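Local coordinates for protein single-stranded DNA specific exonuclease RecJ (Thermus thermophilus, PDB 2ZXR) that degrades single-stranded DNA exonucleolytically from the 5' to the 3' end with the help of divalent metal ions, without detectable activity on single-stranded RNA, at residues R370-I375 / P422-E427; K330-L335 / R357-V362. One frame throughout, in Å; residues are numbered along the deposited sequence.

Contact 1: residues R370-I375 / P422-E427; sequences RSLAPI and PDPVRE
The pyrrolidine ring of Pro-424 meets Leu-372 and Ala-373 along its CB-CG side, and a ring-to-ring pair, Pro-374 with Pro-422, lies beside it; the CD edge of the Pro-424 ring faces the side chain of Arg-357. The partners sit on a type II' beta turn, Leu-372 to Ile-375, which follows strand 366-370 in the DHHA1 domain. The opposing segment is the connection that leaves helix 407-419 and enters strand 426-433, a strand of the sheet that includes the OB-domain strands. No hydrogen bond spans the two segments; they meet through carbon atoms and one carbonyl. Leu-372 carries its CG between the backbone N and the carbonyl carbon (chi1 75°), a rotation that brings the branched end against the proline. Its CG lies 3.7 Å from Pro-424 CB, with CD1 3.8 Å from the same CB, while CD2 reaches Pro-424 CG at 3.9 Å. The two side chains cross at about a right angle, with the leucine fork gathered on Pro-424 CB. Leu-372 also rests on Leu-352 of helix 341-355. Ala-373 occupies the first corner of the turn with positive phi (56°) and turns its methyl toward Pro-424; their modelled separation is implausibly short and its exact value is doubtful. Pro-374 takes the second corner, where its ring crosses that of Pro-422 obliquely, CG to CG 4.2 Å. The turn is closed by Ile-375 N bonding to Leu-372 O at 3.0 Å. Pro-424 O accepts a hydrogen bond from Arg-4 NH1, and Arg-426 pairs by backbone bonds with Arg-4 and Arg-6, tying this connection to the N-terminal strand 5-9. Pro-374 also touches main chain, its CG approaching Pro-422 O to 3.7 Å.

Contact 2: residues K330-L335 / R357-V362; sequences KAIVLL and RPVFLV
Lys-330 and Arg-357 open this pairing through a water, which donates to Lys-330 O (2.8 Å) and accepts from Arg-357 NH1 at the edge of the guanidinium, in its plane. Arg-357 NH1 is also salt-bridged to Asp-423, to which Lys-330 NZ makes a weak, long ion pair; the two cations gather round that carboxylate. Ala-331 sets its CB obliquely to the Phe-360 ring, 4.2 Å from CE1. Ile-332 is gripped twice: its N donates to Pro-358 O almost straight (175°), and its O accepts from Phe-360 N at 2.8 Å while lying at the edge of the Phe-360 ring. With its CG1 beside the backbone N, Ile-332 brings CD1 to Arg-357 CB, the two side chains crossing at about a right angle. Val-333 crosses Phe-360 obliquely, CG1 against CB at 4.0 Å and CG2 near CD1. Leu-334 donates to Phe-360 O and accepts a more bent bond from Val-362 N (146°); its CB meets Leu-361 CD1. Leu-335 finishes the run, CD1 resting on Val-362 CG1 at 3.7 Å. Helix 341-355 packs on the face of Ile-332, Val-359 and Leu-361, and helix 407-419 on that of Val-333 and Leu-335. Two parallel neighbours, 10° apart and joined through helix 341-355, form the beta-alpha-beta unit of the DHHA1 domain.

In the fold
The two contacts are about 13 Å apart, centre to centre, and follow one another along the chain. Strand 359-363, paired in contact 2, continues the sheet antiparallel to strand 366-370, whose end opens contact 1: Arg-370 O and Val-359 N, 2.7 Å apart, probably share a hydrogen bond. Beyond it, Ile-375 CD1 packs on Pro-358 CG at 3.5 Å. The charged link is Asp-423 OD2 to Arg-357 NH1, a 3.1 Å salt bridge that joins the connection leading to the OB-domain sheet with the start of the DHHA1 strand pair. Both contacts lie away from the magnesium site formed by Asp-84, Asp-136, His-160, His-161 and Asp-221.

Contact 1: residues R370-I375 / P422-E427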
ATOM      1  N   ARG A 370       4.964  -6.224 -17.552  1.00 22.68           N
ATOM      2  CA  ARG A 370       4.432  -5.904 -16.241  1.00 22.76           C
ATOM      3  C   ARG A 370       3.394  -6.986 -16.083  1.00 23.63           C
ATOM      4  O   ARG A 370       2.597  -7.228 -16.993  1.00 23.70           O
ATOM      5  CB  ARG A 370       3.766  -4.510 -16.175  1.00 21.88           C
ATOM      6  CG  ARG A 370       4.767  -3.333 -16.234  1.00 19.74           C
ATOM      7  CD  ARG A 370       5.759  -3.342 -15.053  1.00 21.49           C
ATOM      8  NE  ARG A 370       6.788  -2.298 -15.170  1.00 22.27           N
ATOM      9  CZ  ARG A 370       7.888  -2.388 -15.924  1.00 24.02           C
ATOM     10  NH1 ARG A 370       8.150  -3.485 -16.648  1.00 23.17           N
ATOM     11  NH2 ARG A 370       8.728  -1.361 -15.978  1.00 24.25           N
ATOM     12  N   SER A 371       3.407  -7.660 -14.947  1.00 23.63           N
ATOM     13  CA  SER A 371       2.448  -8.713 -14.716  1.00 24.94           C
ATOM     14  C   SER A 371       1.917  -8.651 -13.290  1.00 26.14           C
ATOM     15  O   SER A 371       2.332  -7.804 -12.486  1.00 24.82           O
ATOM     16  CB  SER A 371       3.100 -10.081 -14.962  1.00 25.54           C
ATOM     17  OG  SER A 371       2.120 -11.118 -14.990  1.00 27.37           O
ATOM     18  N   LEU A 372       1.001  -9.566 -12.983  1.00 26.36           N
ATOM     19  CA  LEU A 372       0.385  -9.621 -11.662  1.00 28.06           C
ATOM     20  C   LEU A 372      -0.201 -10.996 -11.461  1.00 29.48           C
ATOM     21  O   LEU A 372      -0.056 -11.882 -12.296  1.00 29.35           O
ATOM     22  CB  LEU A 372      -0.796  -8.647 -11.584  1.00 25.96           C
ATOM     23  CG  LEU A 372      -2.087  -9.073 -12.320  1.00 26.24           C
ATOM     24  CD1 LEU A 372      -3.217  -8.077 -12.004  1.00 25.23           C
ATOM     25  CD2 LEU A 372      -1.872  -9.123 -13.850  1.00 25.00           C
ATOM     26  N   ALA A 373      -0.880 -11.134 -10.331  1.00 31.37           N
ATOM     27  CA  ALA A 373      -1.652 -12.326  -9.998  1.00 32.78           C
ATOM     28  C   ALA A 373      -0.914 -13.624 -10.017  1.00 34.77           C
ATOM     29  O   ALA A 373       0.156 -13.730  -9.391  1.00 38.00           O
ATOM     30  CB  ALA A 373      -2.822 -12.386 -10.909  1.00 30.13           C
ATOM     31  N   PRO A 374      -1.462 -14.654 -10.699  1.00 34.09           N
ATOM     32  CA  PRO A 374      -0.615 -15.836 -10.617  1.00 34.19           C
ATOM     33  C   PRO A 374       0.294 -15.915 -11.831  1.00 34.20           C
ATOM     34  O   PRO A 374       0.870 -16.957 -12.107  1.00 35.01           O
ATOM     35  CB  PRO A 374      -1.626 -16.966 -10.583  1.00 34.25           C
ATOM     36  CG  PRO A 374      -2.654 -16.490 -11.569  1.00 34.39           C
ATOM     37  CD  PRO A 374      -2.812 -15.026 -11.182  1.00 34.62           C
ATOM     38  N   ILE A 375       0.420 -14.825 -12.579  1.00 33.18           N
ATOM     39  CA  ILE A 375       1.282 -14.907 -13.748  1.00 31.51           C
ATOM     40  C   ILE A 375       2.588 -14.190 -13.578  1.00 30.87           C
ATOM     41  O   ILE A 375       2.637 -12.965 -13.445  1.00 30.48           O
ATOM     42  CB  ILE A 375       0.603 -14.387 -15.001  1.00 31.64           C
ATOM     43  CG1 ILE A 375      -0.703 -15.147 -15.216  1.00 30.80           C
ATOM     44  CG2 ILE A 375       1.532 -14.577 -16.205  1.00 31.13           C
ATOM     45  CD1 ILE A 375      -1.463 -14.652 -16.386  1.00 33.66           C
ATOM     46  N   PRO A 422      -5.479 -19.126 -13.996  1.00 36.36           N
ATOM     47  CA  PRO A 422      -6.777 -18.499 -13.746  1.00 36.62           C
ATOM     48  C   PRO A 422      -6.634 -17.001 -13.960  1.00 37.10           C
ATOM     49  O   PRO A 422      -5.519 -16.472 -13.933  1.00 37.09           O
ATOM     50  CB  PRO A 422      -7.076 -18.869 -12.289  1.00 37.09           C
ATOM     51  CG  PRO A 422      -5.739 -19.290 -11.715  1.00 36.94           C
ATOM     52  CD  PRO A 422      -5.064 -19.968 -12.863  1.00 36.07           C
ATOM     53  N   ASP A 423      -7.743 -16.319 -14.210  1.00 37.14           N
ATOM     54  CA  ASP A 423      -7.690 -14.873 -14.414  1.00 37.84           C
ATOM     55  C   ASP A 423      -7.187 -14.160 -13.165  1.00 37.50           C
ATOM     56  O   ASP A 423      -7.442 -14.597 -12.040  1.00 36.81           O
ATOM     57  CB  ASP A 423      -9.074 -14.331 -14.756  1.00 38.72           C
ATOM     58  CG  ASP A 423      -9.546 -14.777 -16.120  1.00 40.57           C
ATOM     59  OD1 ASP A 423     -10.758 -14.639 -16.401  1.00 40.55           O
ATOM     60  OD2 ASP A 423      -8.694 -15.254 -16.907  1.00 40.47           O
ATOM     61  N   PRO A 424      -6.432 -13.066 -13.350  1.00 37.58           N
ATOM     62  CA  PRO A 424      -5.941 -12.341 -12.166  1.00 37.55           C
ATOM     63  C   PRO A 424      -7.141 -11.640 -11.509  1.00 38.00           C
ATOM     64  O   PRO A 424      -8.091 -11.273 -12.202  1.00 37.05           O
ATOM     65  CB  PRO A 424      -4.958 -11.321 -12.760  1.00 36.97           C
ATOM     66  CG  PRO A 424      -4.477 -12.003 -14.041  1.00 36.39           C
ATOM     67  CD  PRO A 424      -5.757 -12.607 -14.581  1.00 35.84           C
ATOM     68  N   VAL A 425      -7.092 -11.463 -10.189  1.00 39.42           N
ATOM     69  CA  VAL A 425      -8.148 -10.767  -9.446  1.00 40.50           C
ATOM     70  C   VAL A 425      -7.524  -9.710  -8.535  1.00 41.86           C
ATOM     71  O   VAL A 425      -6.425  -9.902  -8.019  1.00 42.88           O
ATOM     72  CB  VAL A 425      -8.980 -11.741  -8.558  1.00 40.59           C
ATOM     73  CG1 VAL A 425      -9.742 -12.709  -9.437  1.00 39.07           C
ATOM     74  CG2 VAL A 425      -8.055 -12.489  -7.577  1.00 38.43           C
ATOM     75  N   ARG A 426      -8.227  -8.596  -8.344  1.00 42.86           N
ATOM     76  CA  ARG A 426      -7.740  -7.510  -7.490  1.00 43.27           C
ATOM     77  C   ARG A 426      -8.505  -7.546  -6.169  1.00 42.38           C
ATOM     78  O   ARG A 426      -9.714  -7.778  -6.144  1.00 42.28           O
ATOM     79  CB  ARG A 426      -7.944  -6.147  -8.186  1.00 44.64           C
ATOM     80  CG  ARG A 426      -7.555  -4.928  -7.342  1.00 46.71           C
ATOM     81  CD  ARG A 426      -7.196  -3.685  -8.187  1.00 48.79           C
ATOM     82  NE  ARG A 426      -8.339  -3.036  -8.841  1.00 50.83           N
ATOM     83  CZ  ARG A 426      -9.237  -2.262  -8.223  1.00 52.06           C
ATOM     84  NH1 ARG A 426     -10.243  -1.723  -8.914  1.00 51.89           N
ATOM     85  NH2 ARG A 426      -9.134  -2.014  -6.916  1.00 52.04           N
ATOM     86  N   GLU A 427      -7.792  -7.365  -5.069  1.00 41.31           N
ATOM     87  CA  GLU A 427      -8.442  -7.337  -3.764  1.00 40.61           C
ATOM     88  C   GLU A 427      -8.399  -5.918  -3.189  1.00 38.19           C
ATOM     89  O   GLU A 427      -7.444  -5.184  -3.421  1.00 38.36           O
ATOM     90  CB  GLU A 427      -7.759  -8.274  -2.771  1.00 42.20           C
ATOM     91  CG  GLU A 427      -8.151  -7.925  -1.329  1.00 46.37           C
ATOM     92  CD  GLU A 427      -7.641  -8.896  -0.282  1.00 48.28           C
ATOM     93  OE1 GLU A 427      -8.120 -10.059  -0.262  1.00 50.20           O
ATOM     94  OE2 GLU A 427      -6.767  -8.494   0.527  1.00 49.88           O
TER

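Contact 2: residues K330-L335 / R357-V362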
ATOM      1  N   LYS A 330      -6.020 -13.116 -22.224  1.00 36.62           N
ATOM      2  CA  LYS A 330      -5.293 -13.545 -21.047  1.00 35.19           C
ATOM      3  C   LYS A 330      -3.991 -12.754 -20.908  1.00 33.67           C
ATOM      4  O   LYS A 330      -3.396 -12.709 -19.834  1.00 32.02           O
ATOM      5  CB  LYS A 330      -5.005 -15.047 -21.125  1.00 36.33           C
ATOM      6  CG  LYS A 330      -6.059 -15.951 -20.459  1.00 39.06           C
ATOM      7  CD  LYS A 330      -7.494 -15.600 -20.848  1.00 40.18           C
ATOM      8  CE  LYS A 330      -8.500 -16.516 -20.124  1.00 40.64           C
ATOM      9  NZ  LYS A 330      -9.812 -15.821 -19.891  1.00 41.02           N
ATOM     10  N   ALA A 331      -3.556 -12.135 -22.002  1.00 31.48           N
ATOM     11  CA  ALA A 331      -2.336 -11.344 -21.995  1.00 30.29           C
ATOM     12  C   ALA A 331      -2.432 -10.300 -23.084  1.00 29.87           C
ATOM     13  O   ALA A 331      -2.912 -10.587 -24.168  1.00 30.34           O
ATOM     14  CB  ALA A 331      -1.123 -12.233 -22.220  1.00 29.21           C
ATOM     15  N   ILE A 332      -2.011  -9.077 -22.774  1.00 29.00           N
ATOM     16  CA  ILE A 332      -2.025  -7.997 -23.735  1.00 27.58           C
ATOM     17  C   ILE A 332      -0.592  -7.906 -24.282  1.00 27.40           C
ATOM     18  O   ILE A 332       0.377  -7.748 -23.526  1.00 26.57           O
ATOM     19  CB  ILE A 332      -2.499  -6.710 -23.057  1.00 27.81           C
ATOM     20  CG1 ILE A 332      -3.929  -6.938 -22.565  1.00 29.50           C
ATOM     21  CG2 ILE A 332      -2.480  -5.543 -24.023  1.00 26.78           C
ATOM     22  CD1 ILE A 332      -4.543  -5.738 -21.884  1.00 30.73           C
ATOM     23  N   VAL A 333      -0.464  -8.052 -25.600  1.00 25.52           N
ATOM     24  CA  VAL A 333       0.842  -8.052 -26.235  1.00 24.59           C
ATOM     25  C   VAL A 333       0.790  -7.099 -27.398  1.00 25.45           C
ATOM     26  O   VAL A 333       0.116  -7.340 -28.391  1.00 25.74           O
ATOM     27  CB  VAL A 333       1.218  -9.497 -26.699  1.00 23.61           C
ATOM     28  CG1 VAL A 333       2.698  -9.576 -27.099  1.00 22.39           C
ATOM     29  CG2 VAL A 333       0.931 -10.480 -25.580  1.00 20.00           C
ATOM     30  N   LEU A 334       1.507  -5.995 -27.269  1.00 26.55           N
ATOM     31  CA  LEU A 334       1.477  -4.986 -28.306  1.00 27.47           C
ATOM     32  C   LEU A 334       2.855  -4.600 -28.789  1.00 27.43           C
ATOM     33  O   LEU A 334       3.841  -4.668 -28.054  1.00 26.74           O
ATOM     34  CB  LEU A 334       0.721  -3.764 -27.784  1.00 27.40           C
ATOM     35  CG  LEU A 334      -0.617  -4.166 -27.142  1.00 28.62           C
ATOM     36  CD1 LEU A 334      -1.201  -2.995 -26.329  1.00 29.79           C
ATOM     37  CD2 LEU A 334      -1.586  -4.602 -28.240  1.00 28.30           C
ATOM     38  N   LEU A 335       2.888  -4.192 -30.049  1.00 27.25           N
ATOM     39  CA  LEU A 335       4.093  -3.795 -30.736  1.00 27.07           C
ATOM     40  C   LEU A 335       3.938  -2.352 -31.160  1.00 27.24           C
ATOM     41  O   LEU A 335       2.911  -1.982 -31.714  1.00 27.44           O
ATOM     42  CB  LEU A 335       4.277  -4.661 -31.995  1.00 26.03           C
ATOM     43  CG  LEU A 335       5.395  -4.266 -32.963  1.00 26.88           C
ATOM     44  CD1 LEU A 335       6.768  -4.482 -32.288  1.00 26.11           C
ATOM     45  CD2 LEU A 335       5.305  -5.122 -34.250  1.00 26.59           C
ATOM     46  N   ARG A 357      -4.480  -7.323 -16.444  1.00 29.95           N
ATOM     47  CA  ARG A 357      -3.912  -8.393 -17.262  1.00 28.19           C
ATOM     48  C   ARG A 357      -2.405  -8.176 -17.429  1.00 27.58           C
ATOM     49  O   ARG A 357      -1.914  -7.050 -17.372  1.00 26.16           O
ATOM     50  CB  ARG A 357      -4.531  -8.401 -18.659  1.00 28.16           C
ATOM     51  CG  ARG A 357      -6.006  -8.694 -18.738  1.00 29.41           C
ATOM     52  CD  ARG A 357      -6.297 -10.100 -18.318  1.00 30.15           C
ATOM     53  NE  ARG A 357      -7.718 -10.382 -18.449  1.00 34.41           N
ATOM     54  CZ  ARG A 357      -8.272 -11.555 -18.175  1.00 34.38           C
ATOM     55  NH1 ARG A 357      -7.513 -12.561 -17.757  1.00 34.43           N
ATOM     56  NH2 ARG A 357      -9.582 -11.710 -18.299  1.00 35.42           N
ATOM     57  N   PRO A 358      -1.652  -9.263 -17.640  1.00 26.92           N
ATOM     58  CA  PRO A 358      -0.207  -9.132 -17.824  1.00 25.83           C
ATOM     59  C   PRO A 358      -0.034  -8.307 -19.110  1.00 25.64           C
ATOM     60  O   PRO A 358      -0.854  -8.422 -20.038  1.00 24.99           O
ATOM     61  CB  PRO A 358       0.251 -10.579 -18.003  1.00 27.17           C
ATOM     62  CG  PRO A 358      -0.805 -11.386 -17.307  1.00 27.87           C
ATOM     63  CD  PRO A 358      -2.077 -10.674 -17.666  1.00 27.48           C
ATOM     64  N   VAL A 359       0.990  -7.460 -19.174  1.00 23.99           N
ATOM     65  CA  VAL A 359       1.190  -6.663 -20.375  1.00 23.19           C
ATOM     66  C   VAL A 359       2.621  -6.798 -20.842  1.00 23.40           C
ATOM     67  O   VAL A 359       3.569  -6.749 -20.046  1.00 22.77           O
ATOM     68  CB  VAL A 359       0.825  -5.165 -20.142  1.00 24.17           C
ATOM     69  CG1 VAL A 359       1.132  -4.316 -21.395  1.00 23.24           C
ATOM     70  CG2 VAL A 359      -0.661  -5.055 -19.822  1.00 23.70           C
ATOM     71  N   PHE A 360       2.750  -7.024 -22.148  1.00 22.93           N
ATOM     72  CA  PHE A 360       4.016  -7.184 -22.838  1.00 21.11           C
ATOM     73  C   PHE A 360       4.016  -6.143 -23.959  1.00 21.47           C
ATOM     74  O   PHE A 360       3.111  -6.129 -24.796  1.00 21.56           O
ATOM     75  CB  PHE A 360       4.122  -8.573 -23.492  1.00 20.97           C
ATOM     76  CG  PHE A 360       3.995  -9.720 -22.534  1.00 18.67           C
ATOM     77  CD1 PHE A 360       2.777  -9.992 -21.902  1.00 18.77           C
ATOM     78  CD2 PHE A 360       5.094 -10.505 -22.239  1.00 16.99           C
ATOM     79  CE1 PHE A 360       2.663 -11.039 -20.978  1.00 16.79           C
ATOM     80  CE2 PHE A 360       4.997 -11.542 -21.323  1.00 19.04           C
ATOM     81  CZ  PHE A 360       3.778 -11.809 -20.688  1.00 18.42           C
ATOM     82  N   LEU A 361       5.032  -5.293 -23.984  1.00 20.18           N
ATOM     83  CA  LEU A 361       5.166  -4.259 -25.003  1.00 20.27           C
ATOM     84  C   LEU A 361       6.540  -4.390 -25.634  1.00 20.65           C
ATOM     85  O   LEU A 361       7.542  -4.679 -24.937  1.00 20.48           O
ATOM     86  CB  LEU A 361       5.064  -2.865 -24.364  1.00 21.14           C
ATOM     87  CG  LEU A 361       3.716  -2.139 -24.306  1.00 22.14           C
ATOM     88  CD1 LEU A 361       2.561  -3.112 -24.177  1.00 21.21           C
ATOM     89  CD2 LEU A 361       3.765  -1.103 -23.175  1.00 19.44           C
ATOM     90  N   VAL A 362       6.588  -4.176 -26.944  1.00 21.10           N
ATOM     91  CA  VAL A 362       7.833  -4.250 -27.703  1.00 21.14           C
ATOM     92  C   VAL A 362       7.936  -2.958 -28.478  1.00 21.28           C
ATOM     93  O   VAL A 362       6.956  -2.518 -29.071  1.00 22.49           O
ATOM     94  CB  VAL A 362       7.803  -5.403 -28.721  1.00 21.58           C
ATOM     95  CG1 VAL A 362       9.081  -5.383 -29.571  1.00 20.37           C
ATOM     96  CG2 VAL A 362       7.663  -6.728 -28.005  1.00 22.44           C
TER
HETATM   97  O   HOH W   1      -4.780 -13.194 -17.482  1.00 28.69           O